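Local coordinates for spindle pole body-associated protein VIK1 (Candida glabrata, PDB 4GKP) that is a noncatalytic, Kar3-associated protein that probably binds microtubules through its C-terminal motor homology domain, the part present here together with a truncated neck, at residues Asn95-Leu100 / Ile114-Val119; Ile152-Thr157 / Leu185-Phe190. All blocks are in the same frame, centred on the assembly; numbering follows the deposited sequence.

Overall arrangement
Contacts 1 and 2 lie on opposite faces of one mixed beta-sheet, in which strands 112-121 and 183-192 run antiparallel as neighbours; their centres are about 11 Å apart. Contact 1 joins helix 96-107 to strand 112-121, about 10 Å from the centre of the chain, and is aromatic and apolar. Contact 2, about 14 Å out, sets the outlying two-stranded hairpin 145-147/152-154 against strand 183-192, with a lysine as the bridge. Both are largely buried, and each has one partly exposed residue among those that touch. Gln117 links them: its side-chain amide bonds to the carbonyls of Leu154 and Ser156, while its backbone pairs with Lys187.

Contact 1. Residues Asn95-Leu100 / Ile114-Val119; sequences NTFEKL and ITLQYV
Phe97 of helix 96-107 meets Tyr118 of strand 112-121 in an offset stack, with ring centroids 4.9 Å apart and planes inclined by 21°. Only the near borders of the two rings overlap: Phe97 CZ sits 3.9 Å from Tyr118 CE2 and 4.1 Å from Tyr118 CD2. Each ring thus offers part of one face to the other. Phe97 CG stands anti to the backbone N (chi1 -177°), which sends the ring out from the helix toward the strand. Leu116, two residues before Tyr118 on the same side of the strand, adds a looser contact at the edge of the Phe97 ring, its CD2 lying 4.4 Å from Phe97 CZ. In this kinesin motor domain-like fold the stack joins helix 96-107 to one face of the central sheet, and Ser186 of strand 183-192 touches both aromatic side chains. Two hydrogen bonds, with Glu207 OE1 and the backbone N of Tyr174, hold the hydroxyl end of the Tyr118 side chain in place. Against this buried side, the outer part of the helix start is open: Glu98 is exposed and Lys99 partly so, and neither reaches the strand segment. One turn on from Thr96, Leu100 is buried but turns to other neighbours, packing on Phe203 and Phe205 of strand 201-208.

Contact 2. Residues Ile152-Thr157 / Leu185-Phe190; sequences ISLGST and LSKFQF
Lys187, Leu154 and Ile152 carry most of this contact, in which the second strand of a small antiparallel hairpin, 145-147/152-154, lies over the main sheet of the kinesin motor domain-like fold. The two strands are layered, not paired: the closest pair of CA atoms, Leu154 CA and Lys187 CA, is 8.2 Å apart. The lysine spans that gap. Its CG is anti to the backbone N (chi1 179°) and the chain stays extended to its end, so that the ammonium group reaches the hairpin backbone. On the way its methylenes and the Leu154 side chain run side by side, roughly antiparallel, with Lys187 CD 4.1 Å from Leu154 CD1, while Tyr204 and Asp202 of strand 201-208 also touch the lysine side chain. Ile152 contributes chiefly through its backbone: its carbonyl oxygen accepts the ammonium group, and its N is hydrogen-bonded to Tyr204 OH, so both of its main-chain polar groups are tied to side chains of the main sheet. Leu185 buries about as much surface as Ile152, its CD2 4.8 Å from Leu154 CD1. A second bond, with Thr151 OG1, helps anchor the buried lysine nitrogen. In the bond across the contact, Lys187 NZ lies 2.7 Å from Ile152 O, with a C=O...N angle of 150° and the nitrogen tilted 30° from the carbonyl plane.

Contact 1. Residues Asn95-Leu100 / Ile114-Val119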
loop_
_atom_site.group_PDB
_atom_site.type_symbol
_atom_site.label_atom_id
_atom_site.label_comp_id
_atom_site.label_asym_id
_atom_site.label_seq_id
_atom_site.Cartn_x
_atom_site.Cartn_y
_atom_site.Cartn_z
ATOM N N ASN A 95 9.359 -6.735 1.786
ATOM C CA ASN A 95 10.236 -5.960 0.909
ATOM C C ASN A 95 9.457 -5.049 -0.066
ATOM O O ASN A 95 10.031 -4.515 -1.015
ATOM C CB ASN A 95 11.176 -6.905 0.135
ATOM N N THR A 96 8.158 -4.882 0.187
ATOM C CA THR A 96 7.241 -4.183 -0.705
ATOM C C THR A 96 7.731 -2.815 -1.244
ATOM O O THR A 96 7.646 -2.576 -2.448
ATOM C CB THR A 96 5.857 -4.063 -0.050
ATOM O OG1 THR A 96 5.527 -5.313 0.569
ATOM C CG2 THR A 96 4.769 -3.711 -1.075
ATOM N N PHE A 97 8.268 -1.951 -0.378
ATOM C CA PHE A 97 8.745 -0.627 -0.790
ATOM C C PHE A 97 9.850 -0.655 -1.848
ATOM O O PHE A 97 9.794 0.097 -2.832
ATOM C CB PHE A 97 9.195 0.208 0.425
ATOM C CG PHE A 97 9.629 1.616 0.075
ATOM C CD1 PHE A 97 8.705 2.557 -0.384
ATOM C CD2 PHE A 97 10.951 2.005 0.212
ATOM C CE1 PHE A 97 9.092 3.851 -0.706
ATOM C CE2 PHE A 97 11.346 3.306 -0.101
ATOM C CZ PHE A 97 10.415 4.228 -0.560
ATOM N N GLU A 98 10.847 -1.514 -1.656
ATOM C CA GLU A 98 11.993 -1.598 -2.577
ATOM C C GLU A 98 11.602 -2.167 -3.942
ATOM O O GLU A 98 12.131 -1.742 -4.980
ATOM C CB GLU A 98 13.125 -2.433 -1.977
ATOM C CG GLU A 98 13.553 -2.016 -0.572
ATOM C CD GLU A 98 12.753 -2.708 0.524
ATOM O OE1 GLU A 98 12.619 -3.955 0.484
ATOM O OE2 GLU A 98 12.264 -2.011 1.433
ATOM N N LYS A 99 10.670 -3.118 -3.934
ATOM C CA LYS A 99 10.177 -3.739 -5.165
ATOM C C LYS A 99 9.274 -2.775 -5.946
ATOM O O LYS A 99 9.272 -2.745 -7.185
ATOM C CB LYS A 99 9.454 -5.050 -4.843
ATOM C CG LYS A 99 10.383 -6.194 -4.450
ATOM C CD LYS A 99 11.134 -6.751 -5.658
ATOM C CE LYS A 99 12.179 -7.789 -5.263
ATOM N NZ LYS A 99 11.564 -8.920 -4.516
ATOM N N LEU A 100 8.524 -1.975 -5.199
ATOM C CA LEU A 100 7.744 -0.891 -5.756
ATOM C C LEU A 100 8.639 0.086 -6.533
ATOM O O LEU A 100 8.373 0.364 -7.701
ATOM C CB LEU A 100 6.992 -0.174 -4.646
ATOM C CG LEU A 100 6.116 0.985 -5.099
ATOM C CD1 LEU A 100 4.977 0.468 -5.958
ATOM C CD2 LEU A 100 5.611 1.773 -3.890
ATOM N N ILE A 114 8.520 11.004 -12.713
ATOM C CA ILE A 114 7.898 10.528 -11.477
ATOM C C ILE A 114 8.639 11.110 -10.293
ATOM O O ILE A 114 9.857 10.980 -10.208
ATOM C CB ILE A 114 7.935 8.980 -11.339
ATOM C CG1 ILE A 114 7.439 8.290 -12.613
ATOM C CG2 ILE A 114 7.118 8.538 -10.104
ATOM C CD1 ILE A 114 7.762 6.807 -12.705
ATOM N N THR A 115 7.902 11.754 -9.395
ATOM C CA THR A 115 8.472 12.311 -8.176
ATOM C C THR A 115 8.075 11.469 -6.969
ATOM O O THR A 115 7.073 10.746 -7.001
ATOM C CB THR A 115 7.989 13.757 -7.895
ATOM O OG1 THR A 115 6.594 13.751 -7.575
ATOM C CG2 THR A 115 8.202 14.644 -9.082
ATOM N N LEU A 116 8.860 11.568 -5.903
ATOM C CA LEU A 116 8.515 10.912 -4.659
ATOM C C LEU A 116 8.654 11.879 -3.485
ATOM O O LEU A 116 9.566 12.686 -3.437
ATOM C CB LEU A 116 9.383 9.670 -4.458
ATOM C CG LEU A 116 9.341 8.939 -3.106
ATOM C CD1 LEU A 116 7.949 8.360 -2.856
ATOM C CD2 LEU A 116 10.421 7.857 -3.011
ATOM N N GLN A 117 7.700 11.818 -2.570
ATOM C CA GLN A 117 7.848 12.391 -1.242
ATOM C C GLN A 117 7.444 11.316 -0.253
ATOM O O GLN A 117 6.478 10.594 -0.478
ATOM C CB GLN A 117 6.943 13.591 -1.075
ATOM C CG GLN A 117 7.371 14.797 -1.884
ATOM C CD GLN A 117 6.300 15.867 -1.879
ATOM O OE1 GLN A 117 5.177 15.643 -2.363
ATOM N NE2 GLN A 117 6.616 17.018 -1.284
ATOM N N TYR A 118 8.165 11.226 0.852
ATOM C CA TYR A 118 8.011 10.107 1.766
ATOM C C TYR A 118 8.022 10.582 3.217
ATOM O O TYR A 118 9.041 11.057 3.713
ATOM C CB TYR A 118 9.163 9.121 1.523
ATOM C CG TYR A 118 9.076 7.785 2.238
ATOM C CD1 TYR A 118 7.858 7.271 2.685
ATOM C CD2 TYR A 118 10.215 7.011 2.407
ATOM C CE1 TYR A 118 7.784 6.044 3.301
ATOM C CE2 TYR A 118 10.158 5.784 3.030
ATOM C CZ TYR A 118 8.943 5.307 3.473
ATOM O OH TYR A 118 8.904 4.078 4.082
ATOM N N VAL A 119 6.904 10.431 3.912
ATOM C CA VAL A 119 6.867 10.833 5.308
ATOM C C VAL A 119 6.323 9.760 6.261
ATOM O O VAL A 119 5.466 8.963 5.891
ATOM C CB VAL A 119 6.033 12.121 5.499
ATOM C CG1 VAL A 119 6.696 13.320 4.820
ATOM C CG2 VAL A 119 4.602 11.932 5.010
#

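Contact 2. Residues Ile152-Thr157 / Leu185-Phe190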
loop_
_atom_site.group_PDB
_atom_site.type_symbol
_atom_site.label_atom_id
_atom_site.label_comp_id
_atom_site.label_asym_id
_atom_site.label_seq_id
_atom_site.Cartn_x
_atom_site.Cartn_y
_atom_site.Cartn_z
ATOM N N ILE A 152 -3.446 15.765 -1.959
ATOM C CA ILE A 152 -2.894 16.020 -0.654
ATOM C C ILE A 152 -1.528 16.639 -0.870
ATOM O O ILE A 152 -0.662 16.090 -1.552
ATOM C CB ILE A 152 -2.781 14.728 0.168
ATOM C CG1 ILE A 152 -4.157 14.068 0.283
ATOM C CG2 ILE A 152 -2.153 15.004 1.535
ATOM C CD1 ILE A 152 -4.167 12.806 1.106
ATOM N N SER A 153 -1.340 17.810 -0.298
ATOM C CA SER A 153 -0.102 18.524 -0.501
ATOM C C SER A 153 0.832 18.246 0.662
ATOM O O SER A 153 0.454 18.426 1.817
ATOM C CB SER A 153 -0.381 20.013 -0.635
ATOM O OG SER A 153 0.625 20.605 -1.420
ATOM N N LEU A 154 2.021 17.749 0.338
ATOM C CA LEU A 154 3.085 17.490 1.300
ATOM C C LEU A 154 4.174 18.514 1.070
ATOM O O LEU A 154 4.498 18.860 -0.088
ATOM C CB LEU A 154 3.696 16.095 1.103
ATOM C CG LEU A 154 3.055 14.809 1.630
ATOM C CD1 LEU A 154 1.726 14.515 0.960
ATOM C CD2 LEU A 154 3.994 13.638 1.391
ATOM N N GLY A 155 4.766 18.985 2.159
ATOM C CA GLY A 155 5.795 19.996 2.038
ATOM C C GLY A 155 7.156 19.425 2.293
ATOM O O GLY A 155 8.123 20.164 2.482
ATOM N N SER A 156 7.248 18.104 2.310
ATOM C CA SER A 156 8.529 17.465 2.551
ATOM C C SER A 156 9.374 17.384 1.274
ATOM O O SER A 156 8.886 17.657 0.182
ATOM C CB SER A 156 8.314 16.083 3.151
ATOM O OG SER A 156 7.671 15.227 2.228
ATOM N N THR A 157 10.636 16.995 1.439
ATOM C CA THR A 157 11.600 16.826 0.366
ATOM C C THR A 157 11.055 16.028 -0.836
ATOM O O THR A 157 10.472 14.943 -0.677
ATOM C CB THR A 157 12.854 16.106 0.913
ATOM O OG1 THR A 157 13.264 16.735 2.141
ATOM C CG2 THR A 157 14.015 16.102 -0.104
ATOM N N LEU A 185 3.797 7.108 4.608
ATOM C CA LEU A 185 3.024 7.726 3.542
ATOM C C LEU A 185 3.993 8.191 2.461
ATOM O O LEU A 185 4.816 9.090 2.696
ATOM C CB LEU A 185 2.187 8.899 4.074
ATOM C CG LEU A 185 1.302 9.720 3.100
ATOM C CD1 LEU A 185 0.219 8.909 2.421
ATOM C CD2 LEU A 185 0.628 10.874 3.816
ATOM N N SER A 186 3.921 7.529 1.307
ATOM C CA SER A 186 4.689 7.904 0.122
ATOM C C SER A 186 3.728 8.504 -0.890
ATOM O O SER A 186 2.657 7.946 -1.143
ATOM C CB SER A 186 5.339 6.677 -0.521
ATOM O OG SER A 186 6.434 6.206 0.231
ATOM N N LYS A 187 4.093 9.640 -1.464
ATOM C CA LYS A 187 3.294 10.215 -2.534
ATOM C C LYS A 187 4.122 10.288 -3.807
ATOM O O LYS A 187 5.169 10.940 -3.830
ATOM C CB LYS A 187 2.787 11.604 -2.175
ATOM C CG LYS A 187 1.974 12.221 -3.305
ATOM C CD LYS A 187 1.674 13.684 -3.061
ATOM C CE LYS A 187 0.957 14.283 -4.261
ATOM N NZ LYS A 187 0.459 15.648 -3.927
ATOM N N PHE A 188 3.658 9.599 -4.845
ATOM C CA PHE A 188 4.331 9.644 -6.126
ATOM C C PHE A 188 3.473 10.508 -7.044
ATOM O O PHE A 188 2.260 10.356 -7.092
ATOM C CB PHE A 188 4.456 8.246 -6.767
ATOM C CG PHE A 188 5.269 7.242 -5.980
ATOM C CD1 PHE A 188 4.727 6.594 -4.858
ATOM C CD2 PHE A 188 6.534 6.865 -6.412
ATOM C CE1 PHE A 188 5.459 5.625 -4.161
ATOM C CE2 PHE A 188 7.280 5.898 -5.715
ATOM C CZ PHE A 188 6.737 5.267 -4.602
ATOM N N GLN A 189 4.101 11.397 -7.791
ATOM C CA GLN A 189 3.396 12.088 -8.852
ATOM C C GLN A 189 3.902 11.571 -10.188
ATOM O O GLN A 189 5.120 11.524 -10.425
ATOM C CB GLN A 189 3.635 13.599 -8.773
ATOM C CG GLN A 189 2.933 14.308 -7.621
ATOM C CD GLN A 189 3.320 15.774 -7.554
ATOM O OE1 GLN A 189 4.519 16.131 -7.470
ATOM N NE2 GLN A 189 2.334 16.630 -7.625
ATOM N N PHE A 190 2.969 11.195 -11.054
ATOM C CA PHE A 190 3.278 10.761 -12.426
ATOM C C PHE A 190 2.896 11.873 -13.385
ATOM O O PHE A 190 1.713 12.245 -13.456
ATOM C CB PHE A 190 2.478 9.507 -12.782
ATOM C CG PHE A 190 3.039 8.231 -12.195
ATOM C CD1 PHE A 190 2.834 7.909 -10.854
ATOM C CD2 PHE A 190 3.750 7.328 -12.999
ATOM C CE1 PHE A 190 3.338 6.721 -10.332
ATOM C CE2 PHE A 190 4.257 6.153 -12.473
ATOM C CZ PHE A 190 4.071 5.861 -11.143
#